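Local coordinates for protein PTS system fructose-like EIIB component 3 (Escherichia coli K12, PDB 4TN5) that probably accepts a phosphoryl group from phospho-EIIA on a cysteine and passes it to fructose as the sugar is taken up into the cell, at residues C10-G13 with V14-Y18. Numbering follows the deposited sequence.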
loop_
_atom_site.group_PDB
_atom_site.type_symbol
_atom_site.label_atom_id
_atom_site.label_comp_id
_atom_site.label_asym_id
_atom_site.label_seq_id
_atom_site.Cartn_x
_atom_site.Cartn_y
_atom_site.Cartn_z
ATOM N N CYS A 10 11.340 -4.968 -16.664
ATOM C CA CYS A 10 11.049 -6.196 -17.388
ATOM C C CYS A 10 12.290 -7.068 -17.491
ATOM O O CYS A 10 13.358 -6.577 -17.852
ATOM C CB CYS A 10 10.557 -5.886 -18.798
ATOM S SG CYS A 10 10.484 -7.362 -19.833
ATOM N N VAL A 11 12.159 -8.355 -17.179
ATOM C CA VAL A 11 13.275 -9.277 -17.358
ATOM C C VAL A 11 13.634 -9.465 -18.823
ATOM O O VAL A 11 14.809 -9.548 -19.172
ATOM C CB VAL A 11 13.022 -10.679 -16.740
ATOM C CG1 VAL A 11 13.036 -10.611 -15.234
ATOM C CG2 VAL A 11 11.707 -11.285 -17.255
ATOM N N SER A 12 12.624 -9.537 -19.685
ATOM C CA SER A 12 12.880 -9.913 -21.067
ATOM C C SER A 12 13.375 -8.731 -21.882
ATOM O O SER A 12 12.683 -8.208 -22.758
ATOM C CB SER A 12 11.669 -10.588 -21.726
ATOM O OG SER A 12 10.841 -9.635 -22.345
ATOM N N GLY A 13 14.597 -8.324 -21.557
ATOM C CA GLY A 13 15.359 -7.415 -22.380
ATOM C C GLY A 13 14.991 -5.953 -22.303
ATOM O O GLY A 13 14.190 -5.506 -21.481
ATOM N N VAL A 14 15.600 -5.176 -23.193
ATOM C CA VAL A 14 15.355 -3.740 -23.250
ATOM C C VAL A 14 14.283 -3.271 -24.230
ATOM O O VAL A 14 14.334 -2.149 -24.734
ATOM C CB VAL A 14 16.667 -2.952 -23.434
ATOM C CG1 VAL A 14 17.574 -3.143 -22.228
ATOM C CG2 VAL A 14 17.370 -3.383 -24.712
ATOM N N ALA A 15 13.313 -4.139 -24.494
ATOM C CA ALA A 15 12.227 -3.818 -25.413
ATOM C C ALA A 15 10.862 -3.547 -24.788
ATOM O O ALA A 15 10.126 -2.669 -25.239
ATOM C CB ALA A 15 12.151 -5.000 -26.368
ATOM N N HIS A 16 10.531 -4.306 -23.749
ATOM C CA HIS A 16 9.255 -4.151 -23.062
ATOM C C HIS A 16 9.318 -3.033 -22.027
ATOM O O HIS A 16 8.289 -2.589 -21.516
ATOM C CB HIS A 16 8.842 -5.464 -22.395
ATOM C CG HIS A 16 8.633 -6.592 -23.357
ATOM N ND1 HIS A 16 9.146 -7.853 -23.148
ATOM C CD2 HIS A 16 7.966 -6.647 -24.534
ATOM C CE1 HIS A 16 8.805 -8.638 -24.154
ATOM N NE2 HIS A 16 8.089 -7.930 -25.009
ATOM N N THR A 17 10.530 -2.583 -21.721
ATOM C CA THR A 17 10.728 -1.516 -20.743
ATOM C C THR A 17 10.645 -0.101 -21.328
ATOM O O THR A 17 9.991 0.770 -20.751
ATOM C CB THR A 17 12.050 -1.696 -19.954
ATOM O OG1 THR A 17 11.873 -2.700 -18.948
ATOM C CG2 THR A 17 12.467 -0.397 -19.285
ATOM N N TYR A 18 11.290 0.129 -22.468
ATOM C CA TYR A 18 11.384 1.491 -22.994
ATOM C C TYR A 18 10.105 2.050 -23.599
ATOM O O TYR A 18 9.887 3.259 -23.567
ATOM C CB TYR A 18 12.538 1.644 -23.978
ATOM C CG TYR A 18 13.884 1.449 -23.340
ATOM C CD1 TYR A 18 14.071 1.704 -21.987
ATOM C CD2 TYR A 18 14.978 1.057 -24.095
ATOM C CE1 TYR A 18 15.295 1.538 -21.403
ATOM C CE2 TYR A 18 16.212 0.891 -23.519
ATOM C CZ TYR A 18 16.367 1.138 -22.171
ATOM O OH TYR A 18 17.592 0.977 -21.579
#
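H16 turns the ND1 edge of its imidazole toward both C10 and S12, three residues that meet where the loop after strand 3-9 curls back on itself before helix 18-30. H16 ND1 donates two weak hydrogen bonds, one to S12 OG at 2.6 Å, bent to 124° at the hydrogen, the other to C10 SG at 3.6 Å. The first is somewhat doubtful: S12 OG is also 2.9 Å from H16 CE1, beside the ND1-CE1 edge and not straight ahead of the N-H. Both acceptors lie at the rim of the ring, close to its plane; C10 SG sits 4.6 Å from the H16 ring centroid and 85° off the ring normal, an edge-on sulfur-aromatic approach. H16 CB meets C10 SG at 3.6 Å, and CG, anti to the carbonyl carbon (chi1 -62°), swings the ring so that ND1 faces S12 OG. In C10, SG anti to the backbone N brings the sulfur to H16 CB and ND1. T17 OG1 lies 3.3 Å from C10 N, too poorly angled for a hydrogen bond; the beta-branched side chain sets OG1 beside C10 while packing on T39 of strand 34-41. S12 centres an inverse gamma turn closed by G13 N to V11 O at 2.7 Å, and G13 takes a positive phi that favours glycine. Replacing H16 by an alanine removes the ring, which would probably leave C10 SG and S12 OG without their shared N-H and the sulfur without the ring edge beside it. This is the family's phosphocysteine loop, with C10 the inferred phosphorylated nucleophile; an imidazole N-H beside the sulfur, with a serine hydroxyl close by, is consistent with a polar pocket suited to an incoming phosphoryl group.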